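Local coordinates for Xcc1710-like domain-containing protein (Bordetella parapertussis 12822, PDB 3CPK) that is of unknown function but belongs to the DUF498/DUF598 family and folds as a single alpha/beta domain of the Xcc1710-like type, at residues 9-14 / 132-137; 15-20 / 125-130; 22-27 / 39-44; 50-55 / 92-97. One frame throughout, in Å; residues are numbered along the deposited sequence.

In the fold
From the N terminus, residues 9-14 open contact 1 and strand 14-18, which follows, opens contact 2. Contact 3 then opens at 22-27 and is the first to close, at 39-44, after strands 27-29 and 33-35. Contact 4 follows in series, at 50-55 and 92-97. Helix 123-135 closes contact 2 and, nearly two turns further on, contact 1, so contacts 3 and 4 nest inside contact 2, itself nested in contact 1; none cross. Contacts 1 and 2 fasten the N-terminal arm and the three-stranded sheet to this helix, contact 3 joins that sheet to the edge of the five-stranded one, and contact 4 packs the lead-in to helix 54-61 on strand 91-95 in the core.

Contact 1 of 4, residues 9-14 / 132-137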
loop_
_atom_site.group_PDB
_atom_site.type_symbol
_atom_site.label_atom_id
_atom_site.label_comp_id
_atom_site.label_asym_id
_atom_site.label_seq_id
_atom_site.Cartn_x
_atom_site.Cartn_y
_atom_site.Cartn_z
ATOM N N THR A 9 21.018 1.683 0.238
ATOM C CA THR A 9 19.972 1.259 -0.694
ATOM C C THR A 9 18.949 2.354 -1.000
ATOM O O THR A 9 18.425 2.979 -0.084
ATOM C CB THR A 9 19.179 0.061 -0.106
ATOM O OG1 THR A 9 20.086 -0.908 0.430
ATOM C CG2 THR A 9 18.325 -0.593 -1.177
ATOM N N ALA A 10 18.638 2.577 -2.274
ATOM C CA ALA A 10 17.639 3.592 -2.608
ATOM C C ALA A 10 16.252 3.072 -2.213
ATOM O O ALA A 10 15.964 1.879 -2.327
ATOM C CB ALA A 10 17.677 3.916 -4.072
ATOM N N LEU A 11 15.394 3.973 -1.740
ATOM C CA LEU A 11 14.054 3.607 -1.311
ATOM C C LEU A 11 12.957 3.890 -2.334
ATOM O O LEU A 11 13.035 4.849 -3.105
ATOM C CB LEU A 11 13.705 4.335 -0.004
ATOM C CG LEU A 11 14.315 3.961 1.359
ATOM C CD1 LEU A 11 15.153 2.683 1.284
ATOM C CD2 LEU A 11 15.132 5.132 1.856
ATOM N N ASN A 12 11.927 3.048 -2.322
ATOM C CA ASN A 12 10.798 3.214 -3.215
ATOM C C ASN A 12 10.011 4.464 -2.826
ATOM O O ASN A 12 9.569 4.642 -1.681
ATOM C CB ASN A 12 9.891 1.978 -3.192
ATOM C CG ASN A 12 10.513 0.789 -3.912
ATOM O OD1 ASN A 12 11.075 0.933 -5.003
ATOM N ND2 ASN A 12 10.401 -0.394 -3.311
ATOM N N THR A 13 9.826 5.317 -3.819
ATOM C CA THR A 13 9.164 6.577 -3.635
ATOM C C THR A 13 8.073 6.849 -4.660
ATOM O O THR A 13 8.287 6.689 -5.870
ATOM C CB THR A 13 10.226 7.682 -3.702
ATOM O OG1 THR A 13 11.215 7.426 -2.694
ATOM C CG2 THR A 13 9.613 9.055 -3.487
ATOM N N VAL A 14 6.902 7.245 -4.163
ATOM C CA VAL A 14 5.784 7.588 -5.021
ATOM C C VAL A 14 6.169 8.929 -5.642
ATOM O O VAL A 14 6.191 9.967 -4.978
ATOM C CB VAL A 14 4.482 7.736 -4.220
ATOM C CG1 VAL A 14 3.452 8.490 -5.045
ATOM C CG2 VAL A 14 3.945 6.359 -3.845
ATOM N N ILE A 132 5.433 9.974 3.324
ATOM C CA ILE A 132 5.696 10.575 4.625
ATOM C C ILE A 132 6.177 9.576 5.663
ATOM O O ILE A 132 7.219 9.776 6.270
ATOM C CB ILE A 132 4.448 11.331 5.151
ATOM C CG1 ILE A 132 4.192 12.547 4.263
ATOM C CG2 ILE A 132 4.665 11.788 6.595
ATOM C CD1 ILE A 132 2.910 13.278 4.571
ATOM N N LEU A 133 5.427 8.504 5.867
ATOM C CA LEU A 133 5.835 7.495 6.836
ATOM C C LEU A 133 7.212 6.951 6.476
ATOM O O LEU A 133 7.986 6.547 7.337
ATOM C CB LEU A 133 4.833 6.345 6.866
ATOM C CG LEU A 133 3.430 6.680 7.357
ATOM C CD1 LEU A 133 2.677 5.392 7.616
ATOM C CD2 LEU A 133 3.508 7.496 8.625
HETATM N N MSE A 134 7.501 6.952 5.183
HETATM C CA MSE A 134 8.766 6.474 4.681
HETATM C C MSE A 134 9.842 7.508 4.968
HETATM O O MSE A 134 10.916 7.173 5.454
HETATM C CB MSE A 134 8.632 6.194 3.177
HETATM C CG MSE A 134 9.847 5.581 2.524
HETATM SE SE MSE A 134 11.052 6.965 1.959
HETATM C CE MSE A 134 10.146 7.470 0.294
ATOM N N ALA A 135 9.551 8.773 4.689
ATOM C CA ALA A 135 10.527 9.835 4.938
ATOM C C ALA A 135 10.979 9.913 6.401
ATOM O O ALA A 135 12.123 10.255 6.676
ATOM C CB ALA A 135 9.967 11.175 4.493
ATOM N N GLU A 136 10.092 9.616 7.342
ATOM C CA GLU A 136 10.488 9.660 8.744
ATOM C C GLU A 136 10.960 8.289 9.220
ATOM O O GLU A 136 10.990 7.997 10.421
ATOM C CB GLU A 136 9.352 10.209 9.632
ATOM C CG GLU A 136 7.970 9.670 9.384
ATOM C CD GLU A 136 6.897 10.580 9.976
ATOM O OE1 GLU A 136 6.943 11.810 9.717
ATOM O OE2 GLU A 136 6.013 10.066 10.695
ATOM N N GLY A 137 11.335 7.464 8.245
ATOM C CA GLY A 137 11.854 6.134 8.505
ATOM C C GLY A 137 11.037 5.124 9.284
ATOM O O GLY A 137 11.588 4.397 10.106
#
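T13 and M134 are the closest pair of backbone positions, their CA atoms 8.3 Å apart, where the irregular chain leading into strand 14-18 passes the last turn of helix 123-135. That spacing is bridged almost wholly by one side chain, the selenomethionine M134. Its CG stands anti to the backbone N (chi1 -175°), and two further bends turn the terminal methyl in against the loop. M134 CE comes within 3.2 Å of T13 OG1 and 3.5 Å of N12 O, while M134 SE rests 4.2 Å from L11 CB. The T13 and M134 side chains cross at about a right angle. A long, unbranched methionine chain suits this place, here with selenium for sulfur, since it can bend to follow an uneven surface. The loop steadies itself: T13 OG1 donates to L11 O at 3.2 Å, coming from well above the carbonyl plane. N12 is anchored deeper, its ND2 bonded to G39 O and A36 O and its carbonyl O taking the hydroxyl of Y130. Just beyond M134 the helix ends in a Schellman motif, in which G137 supplies the positive phi and G137 N bonds to M134 O at 2.8 Å. Across the contact the chemistry is van der Waals, with a weakly polar methyl against two oxygens, so the grip is one of shape while hydrogen bonds to other parts of the fold fix the loop.

Contact 2 of 4, residues 15-20 / 125-130; sequences TAYGDG and AAARTY
Strand 14-18, an edge strand of the three-stranded antiparallel sheet, packs against helix 123-135 chiefly through Y17, which meets A127 and R128. The tyrosine ring presents an edge to the helix: Y17 CD2 lies 3.8 Å from A127 CB, and Y17 CE2 is 4.0 Å from R128 N, which sits in the ring plane. Alanine fits at 127, because its single methyl lets the aromatic edge come right up to the helix backbone. R128 meets the same ring differently. Its CB is 4.1 Å from Y17 CE2, and the chain then runs out extended before bending at chi3 (-43°), which carries the guanidinium over a ring face. With R128 CZ 5.9 Å from the Y17 ring centroid and 26° off the normal, this cation-pi approach is long and at most weakly attractive. Within the helix T129 folds its hydroxyl back, and T129 OG1 donates to A125 O at 2.8 Å from above the carbonyl plane; T129 N bonds to that oxygen too, so it is gripped twice. On the strand, T15 and A16 both face E23 in a classic beta bulge. Q124 and N131 of the helix also touch Y17, while the other flank of the helix turns to the five-stranded sheet: A126 packs on M121 and L144, and Y130 sets its ring edge-to-face with F35.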
loop_
_atom_site.group_PDB
_atom_site.type_symbol
_atom_site.label_atom_id
_atom_site.label_comp_id
_atom_site.label_asym_id
_atom_site.label_seq_id
_atom_site.Cartn_x
_atom_site.Cartn_y
_atom_site.Cartn_z
ATOM N N THR A 15 6.481 8.886 -6.928
ATOM C CA THR A 15 6.929 10.056 -7.672
ATOM C C THR A 15 5.851 11.064 -8.089
ATOM O O THR A 15 6.050 12.269 -8.001
ATOM C CB THR A 15 7.700 9.600 -8.928
ATOM O OG1 THR A 15 8.926 8.982 -8.529
ATOM C CG2 THR A 15 8.012 10.781 -9.816
ATOM N N ALA A 16 4.728 10.557 -8.568
ATOM C CA ALA A 16 3.630 11.401 -8.997
ATOM C C ALA A 16 2.370 10.566 -8.869
ATOM O O ALA A 16 2.434 9.349 -8.714
ATOM C CB ALA A 16 3.831 11.849 -10.441
ATOM N N TYR A 17 1.228 11.230 -8.919
ATOM C CA TYR A 17 -0.060 10.563 -8.804
ATOM C C TYR A 17 -0.866 11.122 -9.950
ATOM O O TYR A 17 -0.736 12.296 -10.291
ATOM C CB TYR A 17 -0.745 10.931 -7.485
ATOM C CG TYR A 17 0.197 11.461 -6.424
ATOM C CD1 TYR A 17 0.972 12.600 -6.657
ATOM C CD2 TYR A 17 0.339 10.810 -5.201
ATOM C CE1 TYR A 17 1.868 13.071 -5.708
ATOM C CE2 TYR A 17 1.237 11.278 -4.238
ATOM C CZ TYR A 17 1.998 12.405 -4.503
ATOM O OH TYR A 17 2.912 12.858 -3.584
ATOM N N GLY A 18 -1.695 10.296 -10.558
ATOM C CA GLY A 18 -2.486 10.805 -11.650
ATOM C C GLY A 18 -3.839 10.157 -11.713
ATOM O O GLY A 18 -4.114 9.193 -11.006
ATOM N N ASP A 19 -4.696 10.710 -12.555
ATOM C CA ASP A 19 -6.021 10.161 -12.733
ATOM C C ASP A 19 -5.799 8.838 -13.454
ATOM O O ASP A 19 -5.495 8.811 -14.648
ATOM C CB ASP A 19 -6.871 11.098 -13.590
ATOM C CG ASP A 19 -8.301 10.619 -13.733
ATOM O OD1 ASP A 19 -8.611 9.503 -13.253
ATOM O OD2 ASP A 19 -9.115 11.358 -14.330
ATOM N N GLY A 20 -5.919 7.743 -12.713
ATOM C CA GLY A 20 -5.729 6.435 -13.306
ATOM C C GLY A 20 -4.340 5.850 -13.142
ATOM O O GLY A 20 -4.047 4.792 -13.697
ATOM N N ALA A 125 -4.099 9.631 -1.380
ATOM C CA ALA A 125 -3.709 9.892 0.004
ATOM C C ALA A 125 -2.813 8.772 0.531
ATOM O O ALA A 125 -1.835 9.026 1.238
ATOM C CB ALA A 125 -4.945 10.031 0.883
ATOM N N ALA A 126 -3.148 7.534 0.187
ATOM C CA ALA A 126 -2.342 6.394 0.612
ATOM C C ALA A 126 -0.899 6.599 0.140
ATOM O O ALA A 126 0.046 6.500 0.917
ATOM C CB ALA A 126 -2.913 5.106 0.030
ATOM N N ALA A 127 -0.759 6.916 -1.143
ATOM C CA ALA A 127 0.534 7.146 -1.774
ATOM C C ALA A 127 1.319 8.243 -1.064
ATOM O O ALA A 127 2.503 8.099 -0.760
ATOM C CB ALA A 127 0.324 7.516 -3.245
ATOM N N ARG A 128 0.633 9.345 -0.816
ATOM C CA ARG A 128 1.191 10.501 -0.145
ATOM C C ARG A 128 1.491 10.193 1.327
ATOM O O ARG A 128 2.481 10.667 1.889
ATOM C CB ARG A 128 0.191 11.633 -0.276
ATOM C CG ARG A 128 0.434 12.849 0.571
ATOM C CD ARG A 128 -0.828 13.684 0.513
ATOM N NE ARG A 128 -1.322 13.732 -0.862
ATOM C CZ ARG A 128 -2.597 13.584 -1.217
ATOM N NH1 ARG A 128 -3.532 13.380 -0.295
ATOM N NH2 ARG A 128 -2.932 13.626 -2.503
ATOM N N THR A 129 0.643 9.397 1.961
ATOM C CA THR A 129 0.893 9.057 3.357
ATOM C C THR A 129 2.078 8.090 3.443
ATOM O O THR A 129 2.793 8.049 4.443
ATOM C CB THR A 129 -0.354 8.426 4.028
ATOM O OG1 THR A 129 -1.436 9.363 4.012
ATOM C CG2 THR A 129 -0.061 8.083 5.456
ATOM N N TYR A 130 2.284 7.321 2.382
ATOM C CA TYR A 130 3.393 6.376 2.328
ATOM C C TYR A 130 4.721 7.123 2.265
ATOM O O TYR A 130 5.664 6.786 2.981
ATOM C CB TYR A 130 3.281 5.472 1.096
ATOM C CG TYR A 130 4.588 4.805 0.754
ATOM C CD1 TYR A 130 4.954 3.598 1.339
ATOM C CD2 TYR A 130 5.504 5.433 -0.091
ATOM C CE1 TYR A 130 6.214 3.035 1.092
ATOM C CE2 TYR A 130 6.750 4.886 -0.334
ATOM C CZ TYR A 130 7.102 3.689 0.260
ATOM O OH TYR A 130 8.350 3.169 0.043
#

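Contact 3 of 4, residues 22-27 / 39-44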
loop_
_atom_site.group_PDB
_atom_site.type_symbol
_atom_site.label_atom_id
_atom_site.label_comp_id
_atom_site.label_asym_id
_atom_site.label_seq_id
_atom_site.Cartn_x
_atom_site.Cartn_y
_atom_site.Cartn_z
ATOM N N ILE A 22 -0.415 5.738 -10.562
ATOM C CA ILE A 22 0.483 6.135 -9.500
ATOM C C ILE A 22 1.839 5.997 -10.171
ATOM O O ILE A 22 2.077 5.047 -10.914
ATOM C CB ILE A 22 0.414 5.189 -8.287
ATOM C CG1 ILE A 22 -0.974 5.271 -7.652
ATOM C CG2 ILE A 22 1.477 5.567 -7.264
ATOM C CD1 ILE A 22 -1.377 6.686 -7.228
ATOM N N GLU A 23 2.711 6.967 -9.954
ATOM C CA GLU A 23 4.039 6.901 -10.526
ATOM C C GLU A 23 4.975 6.582 -9.374
ATOM O O GLU A 23 5.034 7.310 -8.377
ATOM C CB GLU A 23 4.416 8.238 -11.161
ATOM C CG GLU A 23 5.755 8.218 -11.876
ATOM C CD GLU A 23 6.074 9.530 -12.570
ATOM O OE1 GLU A 23 6.943 10.273 -12.073
ATOM O OE2 GLU A 23 5.447 9.821 -13.614
ATOM N N VAL A 24 5.688 5.474 -9.489
ATOM C CA VAL A 24 6.619 5.096 -8.450
ATOM C C VAL A 24 8.013 5.059 -9.058
ATOM O O VAL A 24 8.226 4.442 -10.101
ATOM C CB VAL A 24 6.255 3.722 -7.865
ATOM C CG1 VAL A 24 7.126 3.412 -6.646
ATOM C CG2 VAL A 24 4.793 3.704 -7.488
ATOM N N ASN A 25 8.954 5.744 -8.412
ATOM C CA ASN A 25 10.332 5.787 -8.885
ATOM C C ASN A 25 10.364 6.241 -10.345
ATOM O O ASN A 25 11.197 5.787 -11.139
ATOM C CB ASN A 25 10.977 4.399 -8.728
ATOM C CG ASN A 25 10.932 3.882 -7.278
ATOM O OD1 ASN A 25 10.997 2.680 -7.034
ATOM N ND2 ASN A 25 10.829 4.793 -6.324
ATOM N N GLN A 26 9.440 7.140 -10.686
ATOM C CA GLN A 26 9.329 7.695 -12.034
ATOM C C GLN A 26 8.817 6.728 -13.104
ATOM O O GLN A 26 9.081 6.894 -14.295
ATOM C CB GLN A 26 10.672 8.303 -12.452
ATOM C CG GLN A 26 10.994 9.574 -11.674
ATOM C CD GLN A 26 12.311 10.213 -12.069
ATOM O OE1 GLN A 26 12.753 10.106 -13.211
ATOM N NE2 GLN A 26 12.933 10.905 -11.126
ATOM N N VAL A 27 8.085 5.715 -12.663
ATOM C CA VAL A 27 7.502 4.736 -13.564
ATOM C C VAL A 27 6.010 4.630 -13.231
ATOM O O VAL A 27 5.642 4.463 -12.069
ATOM C CB VAL A 27 8.177 3.366 -13.399
ATOM C CG1 VAL A 27 7.580 2.363 -14.378
ATOM C CG2 VAL A 27 9.668 3.511 -13.623
ATOM N N GLY A 39 13.047 -3.217 -1.531
ATOM C CA GLY A 39 12.477 -4.307 -2.305
ATOM C C GLY A 39 11.863 -3.857 -3.617
ATOM O O GLY A 39 11.969 -2.689 -3.981
ATOM N N PRO A 40 11.217 -4.770 -4.357
ATOM C CA PRO A 40 10.594 -4.429 -5.635
ATOM C C PRO A 40 9.184 -3.896 -5.430
ATOM O O PRO A 40 8.594 -4.054 -4.351
ATOM C CB PRO A 40 10.559 -5.770 -6.388
ATOM C CG PRO A 40 11.513 -6.669 -5.617
ATOM C CD PRO A 40 11.290 -6.232 -4.197
ATOM N N VAL A 41 8.660 -3.263 -6.478
ATOM C CA VAL A 41 7.301 -2.760 -6.468
ATOM C C VAL A 41 6.544 -3.938 -7.039
ATOM O O VAL A 41 6.577 -4.171 -8.245
ATOM C CB VAL A 41 7.120 -1.585 -7.415
ATOM C CG1 VAL A 41 5.663 -1.173 -7.432
ATOM C CG2 VAL A 41 8.020 -0.439 -6.990
ATOM N N ALA A 42 5.870 -4.693 -6.182
ATOM C CA ALA A 42 5.153 -5.869 -6.650
ATOM C C ALA A 42 3.735 -5.593 -7.115
ATOM O O ALA A 42 3.113 -4.617 -6.693
ATOM C CB ALA A 42 5.133 -6.928 -5.554
ATOM N N SER A 43 3.232 -6.462 -7.995
ATOM C CA SER A 43 1.863 -6.354 -8.475
ATOM C C SER A 43 0.990 -7.017 -7.444
ATOM O O SER A 43 1.282 -8.068 -6.861
ATOM C CB SER A 43 1.699 -7.038 -9.841
ATOM O OG SER A 43 2.156 -8.378 -9.800
ATOM N N TRP A 44 -0.182 -6.406 -7.247
ATOM C CA TRP A 44 -1.082 -6.888 -6.253
ATOM C C TRP A 44 -2.375 -7.262 -6.967
ATOM O O TRP A 44 -3.039 -6.391 -7.526
ATOM C CB TRP A 44 -1.264 -5.758 -5.248
ATOM C CG TRP A 44 -1.949 -6.112 -4.000
ATOM C CD1 TRP A 44 -1.747 -7.221 -3.236
ATOM C CD2 TRP A 44 -2.940 -5.331 -3.328
ATOM N NE1 TRP A 44 -2.564 -7.184 -2.127
ATOM C CE2 TRP A 44 -3.315 -6.038 -2.166
ATOM C CE3 TRP A 44 -3.567 -4.103 -3.609
ATOM C CZ2 TRP A 44 -4.269 -5.557 -1.270
ATOM C CZ3 TRP A 44 -4.519 -3.623 -2.716
ATOM C CH2 TRP A 44 -4.868 -4.355 -1.567
#
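V24 N donates to V27 O at 2.8 Å, and V27 N returns a bond of 2.9 Å to V24 O; this reciprocal pair closes the turn end of the hairpin, and from there V24 reaches V41. The turn between them is type I', with N25 (phi 54°, psi 35°) and Q26 both in the left-handed region. Asparagine is well suited to the first of these positions, since it tolerates that conformation better than most residues. Across the contact the two valines reach toward each other tip to tip, V24 CG1 standing 4.0 Å from V41 CG2. V24 CG1 is anti to its own backbone N, whereas V41 uses the branch anti to its carbonyl carbon, and these rotations bring one methyl of each into the meeting place. The side chain of N25 also lies beside V41, a loose touch that adds little. Beta-branched valine suits both sites, being compatible with extended backbone and short enough for the contact to be made by methyls alone. I33 and F35 of strand 33-35 touch both valines and complete the apolar cluster. Ahead of V41, G39 has a phi of 100°, which would press a CB against the preceding carbonyl, so glycine fits the bend. Past V41, the backbone of A42 pairs with A34, which places 42-43 at the margin of the mixed sheet. The whole is a beta-hairpin with a two-residue type I' loop, packed through V24 against V41, beside the outer strand 42-43 of the mixed sheet.

Contact 4 of 4, residues 50-55 / 92-97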
loop_
_atom_site.group_PDB
_atom_site.type_symbol
_atom_site.label_atom_id
_atom_site.label_comp_id
_atom_site.label_asym_id
_atom_site.label_seq_id
_atom_site.Cartn_x
_atom_site.Cartn_y
_atom_site.Cartn_z
ATOM N N ALA A 50 -13.665 -4.080 -3.382
ATOM C CA ALA A 50 -14.644 -5.108 -3.039
ATOM C C ALA A 50 -14.037 -6.507 -2.947
ATOM O O ALA A 50 -14.490 -7.331 -2.151
ATOM C CB ALA A 50 -15.787 -5.098 -4.050
ATOM N N ASP A 51 -13.021 -6.773 -3.764
ATOM C CA ASP A 51 -12.369 -8.070 -3.732
ATOM C C ASP A 51 -11.083 -8.072 -2.909
ATOM O O ASP A 51 -10.162 -8.845 -3.178
ATOM C CB ASP A 51 -12.068 -8.627 -5.146
ATOM C CG ASP A 51 -12.395 -7.663 -6.277
ATOM O OD1 ASP A 51 -11.441 -7.164 -6.924
ATOM O OD2 ASP A 51 -13.596 -7.427 -6.539
ATOM N N ILE A 52 -11.024 -7.207 -1.902
ATOM C CA ILE A 52 -9.867 -7.130 -1.018
ATOM C C ILE A 52 -10.119 -8.077 0.145
ATOM O O ILE A 52 -11.134 -7.965 0.837
ATOM C CB ILE A 52 -9.668 -5.697 -0.471
ATOM C CG1 ILE A 52 -9.062 -4.808 -1.563
ATOM C CG2 ILE A 52 -8.776 -5.728 0.765
ATOM C CD1 ILE A 52 -9.060 -3.331 -1.237
ATOM N N THR A 53 -9.193 -9.005 0.362
ATOM C CA THR A 53 -9.334 -9.993 1.429
ATOM C C THR A 53 -8.121 -10.008 2.355
ATOM O O THR A 53 -7.017 -9.654 1.946
ATOM C CB THR A 53 -9.493 -11.406 0.843
ATOM O OG1 THR A 53 -8.198 -11.962 0.588
ATOM C CG2 THR A 53 -10.262 -11.350 -0.470
ATOM N N ALA A 54 -8.334 -10.423 3.599
ATOM C CA ALA A 54 -7.260 -10.497 4.584
ATOM C C ALA A 54 -6.093 -11.273 4.000
ATOM O O ALA A 54 -4.933 -10.978 4.283
ATOM C CB ALA A 54 -7.753 -11.185 5.843
ATOM N N SER A 55 -6.411 -12.269 3.182
ATOM C CA SER A 55 -5.393 -13.092 2.546
ATOM C C SER A 55 -4.542 -12.228 1.619
ATOM O O SER A 55 -3.331 -12.400 1.512
ATOM C CB SER A 55 -6.060 -14.217 1.753
ATOM O OG SER A 55 -5.094 -15.105 1.225
ATOM N N LEU A 92 0.220 -0.857 7.520
ATOM C CA LEU A 92 -0.062 -1.283 6.161
ATOM C C LEU A 92 -1.102 -0.300 5.653
ATOM O O LEU A 92 -2.248 -0.290 6.105
ATOM C CB LEU A 92 -0.638 -2.697 6.070
ATOM C CG LEU A 92 -1.224 -2.972 4.665
ATOM C CD1 LEU A 92 -0.183 -2.667 3.586
ATOM C CD2 LEU A 92 -1.692 -4.411 4.554
ATOM N N LEU A 93 -0.675 0.549 4.732
ATOM C CA LEU A 93 -1.547 1.537 4.126
ATOM C C LEU A 93 -2.252 0.866 2.965
ATOM O O LEU A 93 -1.627 0.143 2.188
ATOM C CB LEU A 93 -0.720 2.710 3.596
ATOM C CG LEU A 93 -0.389 3.922 4.466
ATOM C CD1 LEU A 93 -0.359 3.558 5.936
ATOM C CD2 LEU A 93 0.934 4.492 4.003
ATOM N N VAL A 94 -3.551 1.094 2.849
ATOM C CA VAL A 94 -4.301 0.516 1.751
ATOM C C VAL A 94 -5.060 1.600 0.979
ATOM O O VAL A 94 -5.946 2.274 1.523
ATOM C CB VAL A 94 -5.284 -0.553 2.254
ATOM C CG1 VAL A 94 -5.989 -1.219 1.062
ATOM C CG2 VAL A 94 -4.531 -1.584 3.075
ATOM N N GLY A 95 -4.671 1.775 -0.286
ATOM C CA GLY A 95 -5.307 2.751 -1.155
ATOM C C GLY A 95 -6.443 2.072 -1.883
ATOM O O GLY A 95 -6.227 1.269 -2.780
ATOM N N THR A 96 -7.665 2.392 -1.482
ATOM C CA THR A 96 -8.854 1.788 -2.060
ATOM C C THR A 96 -9.372 2.533 -3.275
ATOM O O THR A 96 -10.571 2.525 -3.568
ATOM C CB THR A 96 -9.964 1.676 -0.994
ATOM O OG1 THR A 96 -10.303 2.979 -0.486
ATOM C CG2 THR A 96 -9.470 0.812 0.154
ATOM N N GLY A 97 -8.458 3.172 -3.991
ATOM C CA GLY A 97 -8.860 3.897 -5.176
ATOM C C GLY A 97 -9.276 5.341 -4.969
ATOM O O GLY A 97 -8.767 6.060 -4.108
#
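I52, V94 and T96 meet through their methyls, the end of I52 reaching both others, where the lead-in to helix 54-61 passes over strand 91-95 of the mixed five-stranded sheet and the residues after it. I52 sits just before the N-cap of that helix, T53, whose OG1 bonds to L56 N. The isoleucine arm is nearly straight past its CB (chi2 169°), so CD1 is the part that arrives at the sheet, pointing between two partners. V94 offers CG1, the methyl anti to its backbone N, and T96 offers CG2. I52 CD1 is 4.4 Å from V94 CG1 and likewise 4.4 Å from T96 CG2, a balanced but loose seat for one methyl. Of V94 only this branch is turned to the isoleucine; CG2 points elsewhere. A branched aliphatic residue is apt at 52, where a long apolar arm reaches the sheet in a buried setting, with V46, L57, L103 and L145 packing round it, and W44 touching it as well as V94. G95 sits between V94 and T96, and a CB there would point away from 50-55. On that far side G95 CA lies 3.6 Å from A126 CB, the missing side chain letting helix 123-135 come close. Threonine serves two ends at 96: CG2 takes the apolar side, while OG1 hydrogen-bonds to R99 O and only weakly to M121 O.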